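Long-range contacts in putative polyketide synthase (Brevibacillus brevis, PDB 5HU7), which probably dehydrates beta-hydroxyacyl intermediates carried on acyl carrier proteins during polyketide assembly, as the dehydratase domain of a trans-AT synthase: residues S75-S80 against V132-F137; V191-P196 against P210-S215; E245-Y250 against I287-R292. One frame throughout, in Å; residues are numbered along the deposited sequence.

Contact 1: S75-S80 against V132-F137; sequences SGIRMS and VEFTSF
Gly76-Ser80 and Val132-Thr135 run antiparallel, their axes 4.7 Å apart at an angle of 155°, with Arg78 and Glu133 as a hydrogen-bonded pair: Arg78 N gives to Glu133 O at 2.9 Å, and Glu133 N returns the bond to Arg78 O. The same two residues meet again through their side chains. Arg78 sets CG opposite its own N (chi1 -178°) and bends at chi3, which brings NH1 to within 3.2 Å of Glu133 OE2 in a salt bridge; the oxygen lies nearly in the guanidinium plane but is approached from above the carboxylate plane. NE of Arg78 pairs with Glu248 on the adjoining strand, so one long cation serves two acids. A water donates to both Glu133 OE2 and Arg78 O and accepts from Ser80 OG. Nearer the strand end, Phe137 folds back, CE2 lying 3.7 Å from Gly76 CA while the ring edge faces Ile77 O. Glycine suits this place because a CB would run into Thr135 O and the ring. The opposite face is apolar: Met79 CG packs on Val132 CG2 at 3.8 Å, and Ile77 CG1 lies alongside Phe134 CD1 at 4.1 Å. Those four residues lean on helix 52-65, the layering of a hotdog fold, in which an antiparallel sheet wraps round a central helix.

Contact 2: V191-P196 against P210-S215; sequences VKLSLP and PSLLES
Leu195 and Pro196, just past the end of strand 188-193, pack against Ser211, Leu212 and Ser215 at the start of helix 212-227. Sheet against central helix is the hotdog arrangement, and this is its version in the second hotdog half of the domain. His209 and the residues after it resemble the HPxxxD-type motif of these dehydratases, with Glu214 probably at the aspartate position.

Leu195 can be followed outward. CB leaves to the side of the helix and touches nothing across the contact; CG turns the chain in. With chi2 at 171°, CD1 continues the line of the chain and has no partner in 210-215 within contact distance, whereas CD2 is the branch that does the touching. CD2 packs on the first turn, 4.0 Å from Leu212 CA and a little farther from Ser211 C, and lies against Ser215 OG without a hydrogen bond. A branched apolar tip suits this place on the first turn, where it has mostly carbon to meet; His209 also borders the leucine. Leu193, two residues earlier, reaches the same first turn from beside it: its CD2 lies 3.8 Å from Ser215 CB, and its CD1 meets Leu212 CD1 at 4.2 Å. Serines are small enough for the leucine methyls and the proline ring to come against them, and no hydrogen bond joins the two segments. Pro196 closes the row with its rigid ring set against Ser211, where Pro196 CG comes 3.6 Å from Ser211 OG and Pro196 CD lies equally close to Ser211 CB.

Contact 3: E245-Y250 against I287-R292; sequences EELEIY and IGIRMR
Two successive residues, Glu245 and Glu246, share Arg292 as their opposite number, which makes a classic beta bulge at the corner where the chain enters strand 246-249. Glu246 N gives to Arg292 O at 3.0 Å, and Arg292 N answers to Glu246 O at 2.8 Å, a nearly straight bond of 176°. Leu247 turns to the buried face; a chi1 of 163° carries its CG away from the amide nitrogen, and CD1 swings across the strands to lie only 3.4 Å from Ile289 CG2, a tight contact, and touches Met291 CG more loosely. At Glu248 the backbone pairs in both directions with Arg290. Its carboxylate stands on the polar face, where OE1 accepts from Tyr250 OH at 2.7 Å through its anti lone pair. The two antiparallel strands belong to the second hotdog of the double hotdog fold, apolar residues inward and charged ones outward. Ile249 continues the inward row opposite Ile289. Tyr250 leaves the strand as its N bonds to Gly288 O, and its ring lies across the neighbour: CE2 meets Ile287 CG2 at 3.8 Å, the ring edge faces Arg290 CB, and OH rests 3.5 Å from Arg290 CD. Replacing Tyr250 with an alanine would probably leave Glu248 OE1 without this donor and open a gap beside Ile287 and the Arg290 aliphatic chain. The Phe137 ring meets Tyr250 edge-to-face. The Arg290 guanidinium, its plane 88° from the tyrosine ring, carries Arg292 NH1 3.3 Å above its centre and is paired through NH2 with the acid Glu279.

Contacts 1 and 3 are neighbours, their centres 9 Å apart, because strands 76-84 and 241-249 lie side by side: Met79 N probably bonds to Leu247 O, and Phe137 packs on the backbone of Ile249. Each pairs two strands, with a largely buried apolar face and a polar face rich in acids and arginines. Contact 2 differs in kind. Its centre lies 24 Å from that of contact 1, on the opposite side of the chain's centre, and about 17 Å from that of contact 3; it joins a strand end to a helix through van der Waals packing alone. All three are partly buried, contact 1 lying farther from the chain's centre than the others.

Contact 1: S75-S80 against V132-F137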
loop_
_atom_site.group_PDB
_atom_site.type_symbol
_atom_site.label_atom_id
_atom_site.label_comp_id
_atom_site.label_asym_id
_atom_site.label_seq_id
_atom_site.Cartn_x
_atom_site.Cartn_y
_atom_site.Cartn_z
ATOM N N SER A 75 -14.700 14.991 -3.698
ATOM C CA SER A 75 -14.424 14.598 -5.091
ATOM C C SER A 75 -13.452 15.588 -5.781
ATOM O O SER A 75 -12.384 15.169 -6.223
ATOM C CB SER A 75 -15.728 14.478 -5.882
ATOM O OG SER A 75 -16.475 15.685 -5.859
ATOM N N GLY A 76 -13.865 16.864 -5.871
ATOM C CA GLY A 76 -13.085 17.994 -6.387
ATOM C C GLY A 76 -11.789 18.158 -5.616
ATOM O O GLY A 76 -11.773 18.034 -4.398
ATOM N N ILE A 77 -10.700 18.428 -6.329
ATOM C CA ILE A 77 -9.372 18.603 -5.783
ATOM C C ILE A 77 -8.832 19.941 -6.238
ATOM O O ILE A 77 -9.017 20.310 -7.394
ATOM C CB ILE A 77 -8.436 17.463 -6.259
ATOM C CG1 ILE A 77 -8.755 16.165 -5.506
ATOM C CG2 ILE A 77 -6.953 17.840 -6.091
ATOM C CD1 ILE A 77 -8.148 14.929 -6.111
ATOM N N ARG A 78 -8.124 20.652 -5.323
ATOM C CA ARG A 78 -7.406 21.874 -5.653
ATOM C C ARG A 78 -5.968 21.682 -5.197
ATOM O O ARG A 78 -5.736 21.441 -4.018
ATOM C CB ARG A 78 -7.985 23.113 -4.995
ATOM C CG ARG A 78 -7.226 24.395 -5.407
ATOM C CD ARG A 78 -7.610 25.625 -4.628
ATOM N NE ARG A 78 -8.988 26.009 -4.918
ATOM C CZ ARG A 78 -10.027 25.898 -4.095
ATOM N NH1 ARG A 78 -9.867 25.436 -2.865
ATOM N NH2 ARG A 78 -11.235 26.260 -4.496
ATOM N N MET A 79 -5.012 21.772 -6.120
ATOM C CA MET A 79 -3.597 21.747 -5.783
ATOM C C MET A 79 -3.118 23.194 -5.910
ATOM O O MET A 79 -3.494 23.855 -6.846
ATOM C CB MET A 79 -2.801 20.824 -6.671
ATOM C CG MET A 79 -3.376 19.425 -6.748
ATOM S SD MET A 79 -2.481 18.296 -7.872
ATOM C CE MET A 79 -0.913 18.465 -7.284
ATOM N N SER A 80 -2.371 23.703 -4.935
ATOM C CA SER A 80 -1.902 25.093 -4.887
ATOM C C SER A 80 -0.404 25.123 -4.618
ATOM O O SER A 80 0.095 24.221 -3.966
ATOM C CB SER A 80 -2.588 25.833 -3.738
ATOM O OG SER A 80 -3.964 26.001 -3.982
ATOM N N VAL A 132 -2.582 20.482 -1.176
ATOM C CA VAL A 132 -3.835 19.947 -1.714
ATOM C C VAL A 132 -5.024 20.122 -0.781
ATOM O O VAL A 132 -4.895 19.894 0.406
ATOM C CB VAL A 132 -3.684 18.476 -2.141
ATOM C CG1 VAL A 132 -5.018 17.904 -2.633
ATOM C CG2 VAL A 132 -2.621 18.363 -3.209
ATOM N N GLU A 133 -6.198 20.499 -1.356
ATOM C CA GLU A 133 -7.489 20.594 -0.667
ATOM C C GLU A 133 -8.531 19.803 -1.418
ATOM O O GLU A 133 -8.521 19.721 -2.655
ATOM C CB GLU A 133 -8.006 22.024 -0.575
ATOM C CG GLU A 133 -7.059 22.982 0.132
ATOM C CD GLU A 133 -7.424 24.420 -0.139
ATOM O OE1 GLU A 133 -8.049 25.065 0.734
ATOM O OE2 GLU A 133 -7.158 24.872 -1.272
ATOM N N PHE A 134 -9.445 19.255 -0.659
ATOM C CA PHE A 134 -10.628 18.532 -1.103
ATOM C C PHE A 134 -11.758 19.466 -0.925
ATOM O O PHE A 134 -11.943 20.001 0.158
ATOM C CB PHE A 134 -10.862 17.313 -0.231
ATOM C CG PHE A 134 -9.738 16.326 -0.375
ATOM C CD1 PHE A 134 -9.562 15.618 -1.558
ATOM C CD2 PHE A 134 -8.897 16.058 0.684
ATOM C CE1 PHE A 134 -8.529 14.700 -1.688
ATOM C CE2 PHE A 134 -7.864 15.146 0.553
ATOM C CZ PHE A 134 -7.678 14.484 -0.637
ATOM N N THR A 135 -12.478 19.734 -1.985
ATOM C CA THR A 135 -13.564 20.682 -1.951
ATOM C C THR A 135 -14.635 20.313 -2.948
ATOM O O THR A 135 -14.354 19.626 -3.923
ATOM C CB THR A 135 -12.980 22.097 -2.207
ATOM O OG1 THR A 135 -13.993 23.085 -1.953
ATOM C CG2 THR A 135 -12.394 22.251 -3.605
ATOM N N SER A 136 -15.848 20.826 -2.725
ATOM C CA SER A 136 -16.982 20.620 -3.588
ATOM C C SER A 136 -17.102 21.858 -4.429
ATOM O O SER A 136 -17.428 22.913 -3.909
ATOM C CB SER A 136 -18.258 20.371 -2.788
ATOM O OG SER A 136 -17.995 19.367 -1.824
ATOM N N PHE A 137 -16.795 21.745 -5.728
ATOM C CA PHE A 137 -16.910 22.890 -6.625
ATOM C C PHE A 137 -18.374 23.177 -6.911
ATOM O O PHE A 137 -19.017 22.438 -7.630
ATOM C CB PHE A 137 -16.100 22.704 -7.904
ATOM C CG PHE A 137 -14.615 22.673 -7.624
ATOM C CD1 PHE A 137 -13.922 23.839 -7.346
ATOM C CD2 PHE A 137 -13.903 21.488 -7.707
ATOM C CE1 PHE A 137 -12.569 23.821 -7.100
ATOM C CE2 PHE A 137 -12.534 21.471 -7.500
ATOM C CZ PHE A 137 -11.873 22.636 -7.170
HETATM O O HOH W 1 -4.904 23.857 -2.645
#

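Contact 2: V191-P196 against P210-S215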
loop_
_atom_site.group_PDB
_atom_site.type_symbol
_atom_site.label_atom_id
_atom_site.label_comp_id
_atom_site.label_asym_id
_atom_site.label_seq_id
_atom_site.Cartn_x
_atom_site.Cartn_y
_atom_site.Cartn_z
ATOM N N VAL A 191 -6.817 25.236 -28.732
ATOM C CA VAL A 191 -6.281 24.075 -29.413
ATOM C C VAL A 191 -7.318 22.987 -29.437
ATOM O O VAL A 191 -7.800 22.601 -28.375
ATOM C CB VAL A 191 -5.012 23.553 -28.675
ATOM C CG1 VAL A 191 -4.399 22.379 -29.415
ATOM C CG2 VAL A 191 -3.985 24.653 -28.505
ATOM N N LYS A 192 -7.605 22.445 -30.613
ATOM C CA LYS A 192 -8.490 21.287 -30.726
ATOM C C LYS A 192 -7.572 20.065 -30.648
ATOM O O LYS A 192 -6.646 19.927 -31.452
ATOM C CB LYS A 192 -9.268 21.289 -32.032
ATOM C CG LYS A 192 -10.266 20.142 -32.115
ATOM C CD LYS A 192 -11.263 20.352 -33.230
ATOM C CE LYS A 192 -12.135 19.147 -33.446
ATOM N NZ LYS A 192 -11.387 17.997 -34.026
ATOM N N LEU A 193 -7.813 19.214 -29.666
ATOM C CA LEU A 193 -6.967 18.060 -29.399
ATOM C C LEU A 193 -7.532 16.767 -29.916
ATOM O O LEU A 193 -8.730 16.537 -29.859
ATOM C CB LEU A 193 -6.755 17.915 -27.882
ATOM C CG LEU A 193 -6.051 19.070 -27.213
ATOM C CD1 LEU A 193 -6.219 18.980 -25.739
ATOM C CD2 LEU A 193 -4.583 19.136 -27.603
ATOM N N SER A 194 -6.632 15.853 -30.245
ATOM C CA SER A 194 -6.966 14.491 -30.634
ATOM C C SER A 194 -5.868 13.664 -30.006
ATOM O O SER A 194 -4.931 13.224 -30.665
ATOM C CB SER A 194 -7.087 14.354 -32.147
ATOM O OG SER A 194 -6.854 13.029 -32.581
ATOM N N LEU A 195 -5.961 13.545 -28.677
ATOM C CA LEU A 195 -4.973 12.850 -27.878
ATOM C C LEU A 195 -4.911 11.373 -28.264
ATOM O O LEU A 195 -5.942 10.788 -28.603
ATOM C CB LEU A 195 -5.273 13.006 -26.376
ATOM C CG LEU A 195 -5.140 14.422 -25.818
ATOM C CD1 LEU A 195 -5.664 14.511 -24.400
ATOM C CD2 LEU A 195 -3.714 14.912 -25.892
ATOM N N PRO A 196 -3.710 10.753 -28.263
ATOM C CA PRO A 196 -3.625 9.338 -28.659
ATOM C C PRO A 196 -4.500 8.407 -27.828
ATOM O O PRO A 196 -4.838 8.712 -26.692
ATOM C CB PRO A 196 -2.139 9.006 -28.507
ATOM C CG PRO A 196 -1.443 10.303 -28.515
ATOM C CD PRO A 196 -2.378 11.294 -27.924
ATOM N N PRO A 210 -1.189 10.899 -20.763
ATOM C CA PRO A 210 0.277 10.905 -20.840
ATOM C C PRO A 210 0.890 11.709 -21.991
ATOM O O PRO A 210 2.092 11.964 -21.951
ATOM C CB PRO A 210 0.616 9.411 -20.949
ATOM C CG PRO A 210 -0.578 8.793 -21.501
ATOM C CD PRO A 210 -1.714 9.529 -20.915
ATOM N N SER A 211 0.098 12.096 -23.008
ATOM C CA SER A 211 0.585 12.835 -24.178
ATOM C C SER A 211 0.182 14.308 -24.201
ATOM O O SER A 211 0.569 14.999 -25.134
ATOM C CB SER A 211 0.065 12.168 -25.442
ATOM O OG SER A 211 0.195 10.757 -25.377
ATOM N N LEU A 212 -0.574 14.789 -23.208
ATOM C CA LEU A 212 -1.056 16.174 -23.143
ATOM C C LEU A 212 0.044 17.262 -23.218
ATOM O O LEU A 212 -0.188 18.316 -23.803
ATOM C CB LEU A 212 -1.895 16.345 -21.857
ATOM C CG LEU A 212 -2.460 17.723 -21.585
ATOM C CD1 LEU A 212 -3.399 18.141 -22.694
ATOM C CD2 LEU A 212 -3.171 17.764 -20.243
ATOM N N LEU A 213 1.203 17.031 -22.608
ATOM C CA LEU A 213 2.317 17.993 -22.605
ATOM C C LEU A 213 2.984 18.079 -23.985
ATOM O O LEU A 213 3.441 19.149 -24.387
ATOM C CB LEU A 213 3.348 17.556 -21.541
ATOM C CG LEU A 213 4.608 18.419 -21.353
ATOM C CD1 LEU A 213 4.247 19.794 -20.797
ATOM C CD2 LEU A 213 5.640 17.663 -20.468
ATOM N N GLU A 214 2.991 16.975 -24.733
ATOM C CA GLU A 214 3.591 16.964 -26.073
ATOM C C GLU A 214 2.750 17.813 -27.070
ATOM O O GLU A 214 3.256 18.153 -28.148
ATOM C CB GLU A 214 3.783 15.519 -26.629
ATOM C CG GLU A 214 4.258 14.458 -25.637
ATOM C CD GLU A 214 5.381 14.835 -24.686
ATOM O OE1 GLU A 214 6.515 15.057 -25.168
ATOM O OE2 GLU A 214 5.143 14.837 -23.455
ATOM N N SER A 215 1.470 18.115 -26.717
ATOM C CA SER A 215 0.538 18.901 -27.516
ATOM C C SER A 215 0.468 20.351 -27.074
ATOM O O SER A 215 0.328 21.236 -27.911
ATOM C CB SER A 215 -0.858 18.303 -27.406
ATOM O OG SER A 215 -0.850 16.929 -27.756
#

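Contact 3: E245-Y250 against I287-R292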
loop_
_atom_site.group_PDB
_atom_site.type_symbol
_atom_site.label_atom_id
_atom_site.label_comp_id
_atom_site.label_asym_id
_atom_site.label_seq_id
_atom_site.Cartn_x
_atom_site.Cartn_y
_atom_site.Cartn_z
ATOM N N GLU A 245 0.638 27.917 -9.705
ATOM C CA GLU A 245 -0.051 28.542 -8.593
ATOM C C GLU A 245 -1.295 27.808 -8.158
ATOM O O GLU A 245 -1.502 27.669 -6.966
ATOM C CB GLU A 245 -0.361 30.022 -8.876
ATOM C CG GLU A 245 0.731 30.964 -8.399
ATOM C CD GLU A 245 1.085 30.814 -6.923
ATOM O OE1 GLU A 245 0.219 31.117 -6.067
ATOM O OE2 GLU A 245 2.186 30.285 -6.631
ATOM N N GLU A 246 -2.112 27.343 -9.094
ATOM C CA GLU A 246 -3.340 26.657 -8.756
ATOM C C GLU A 246 -3.766 25.718 -9.831
ATOM O O GLU A 246 -3.604 26.021 -11.005
ATOM C CB GLU A 246 -4.461 27.683 -8.484
ATOM C CG GLU A 246 -5.663 27.128 -7.743
ATOM C CD GLU A 246 -6.712 28.189 -7.464
ATOM O OE1 GLU A 246 -7.511 28.487 -8.383
ATOM O OE2 GLU A 246 -6.710 28.745 -6.338
ATOM N N LEU A 247 -4.353 24.605 -9.428
ATOM C CA LEU A 247 -4.865 23.575 -10.306
ATOM C C LEU A 247 -6.152 23.102 -9.691
ATOM O O LEU A 247 -6.136 22.637 -8.547
ATOM C CB LEU A 247 -3.858 22.412 -10.386
ATOM C CG LEU A 247 -4.325 21.058 -10.921
ATOM C CD1 LEU A 247 -4.889 21.167 -12.289
ATOM C CD2 LEU A 247 -3.163 20.072 -10.969
ATOM N N GLU A 248 -7.259 23.189 -10.441
ATOM C CA GLU A 248 -8.548 22.717 -9.981
ATOM C C GLU A 248 -8.993 21.596 -10.898
ATOM O O GLU A 248 -8.901 21.742 -12.093
ATOM C CB GLU A 248 -9.548 23.879 -9.917
ATOM C CG GLU A 248 -9.276 24.788 -8.725
ATOM C CD GLU A 248 -10.178 25.987 -8.554
ATOM O OE1 GLU A 248 -11.028 26.219 -9.440
ATOM O OE2 GLU A 248 -10.087 26.660 -7.499
ATOM N N ILE A 249 -9.387 20.456 -10.347
ATOM C CA ILE A 249 -9.870 19.308 -11.105
ATOM C C ILE A 249 -11.365 19.198 -10.735
ATOM O O ILE A 249 -11.685 18.936 -9.582
ATOM C CB ILE A 249 -9.080 18.021 -10.786
ATOM C CG1 ILE A 249 -7.564 18.231 -10.980
ATOM C CG2 ILE A 249 -9.576 16.871 -11.672
ATOM C CD1 ILE A 249 -6.695 17.058 -10.452
ATOM N N TYR A 250 -12.256 19.454 -11.703
ATOM C CA TYR A 250 -13.713 19.517 -11.473
ATOM C C TYR A 250 -14.450 18.183 -11.553
ATOM O O TYR A 250 -15.557 18.076 -11.034
ATOM C CB TYR A 250 -14.339 20.524 -12.430
ATOM C CG TYR A 250 -13.695 21.885 -12.299
ATOM C CD1 TYR A 250 -13.796 22.611 -11.127
ATOM C CD2 TYR A 250 -12.895 22.394 -13.312
ATOM C CE1 TYR A 250 -13.167 23.848 -10.983
ATOM C CE2 TYR A 250 -12.256 23.617 -13.178
ATOM C CZ TYR A 250 -12.416 24.358 -12.023
ATOM O OH TYR A 250 -11.785 25.570 -11.924
ATOM N N ILE A 287 -15.486 22.683 -18.570
ATOM C CA ILE A 287 -14.092 22.583 -18.126
ATOM C C ILE A 287 -13.941 21.472 -17.078
ATOM O O ILE A 287 -14.711 21.411 -16.114
ATOM C CB ILE A 287 -13.593 23.958 -17.590
ATOM C CG1 ILE A 287 -13.563 24.967 -18.726
ATOM C CG2 ILE A 287 -12.209 23.828 -16.938
ATOM C CD1 ILE A 287 -13.542 26.345 -18.337
ATOM N N GLY A 288 -12.966 20.608 -17.303
ATOM C CA GLY A 288 -12.622 19.531 -16.394
ATOM C C GLY A 288 -11.398 19.845 -15.556
ATOM O O GLY A 288 -11.266 19.310 -14.461
ATOM N N ILE A 289 -10.450 20.660 -16.102
ATOM C CA ILE A 289 -9.205 21.030 -15.435
ATOM C C ILE A 289 -8.834 22.479 -15.769
ATOM O O ILE A 289 -8.785 22.869 -16.932
ATOM C CB ILE A 289 -8.019 20.103 -15.840
ATOM C CG1 ILE A 289 -8.315 18.597 -15.601
ATOM C CG2 ILE A 289 -6.742 20.523 -15.090
ATOM C CD1 ILE A 289 -7.485 17.676 -16.415
ATOM N N ARG A 290 -8.498 23.248 -14.752
ATOM C CA ARG A 290 -8.058 24.627 -14.891
ATOM C C ARG A 290 -6.691 24.758 -14.202
ATOM O O ARG A 290 -6.553 24.342 -13.065
ATOM C CB ARG A 290 -9.081 25.561 -14.279
ATOM C CG ARG A 290 -8.567 26.965 -14.003
ATOM C CD ARG A 290 -9.659 27.850 -13.481
ATOM N NE ARG A 290 -10.634 28.187 -14.512
ATOM C CZ ARG A 290 -11.724 28.923 -14.315
ATOM N NH1 ARG A 290 -12.019 29.382 -13.101
ATOM N NH2 ARG A 290 -12.543 29.190 -15.328
ATOM N N MET A 291 -5.695 25.328 -14.901
ATOM C CA MET A 291 -4.352 25.549 -14.404
ATOM C C MET A 291 -4.156 27.038 -14.452
ATOM O O MET A 291 -4.346 27.642 -15.504
ATOM C CB MET A 291 -3.307 24.871 -15.289
ATOM C CG MET A 291 -3.447 23.370 -15.327
ATOM S SD MET A 291 -2.430 22.614 -16.578
ATOM C CE MET A 291 -0.873 22.759 -15.840
ATOM N N ARG A 292 -3.888 27.646 -13.316
ATOM C CA ARG A 292 -3.679 29.074 -13.222
ATOM C C ARG A 292 -2.272 29.339 -12.712
ATOM O O ARG A 292 -1.835 28.701 -11.764
ATOM C CB ARG A 292 -4.745 29.714 -12.307
ATOM C CG ARG A 292 -6.172 29.677 -12.899
ATOM C CD ARG A 292 -6.314 30.650 -14.080
ATOM N NE ARG A 292 -7.659 30.807 -14.655
ATOM C CZ ARG A 292 -8.669 31.485 -14.103
ATOM N NH1 ARG A 292 -9.838 31.570 -14.730
ATOM N NH2 ARG A 292 -8.526 32.058 -12.909
#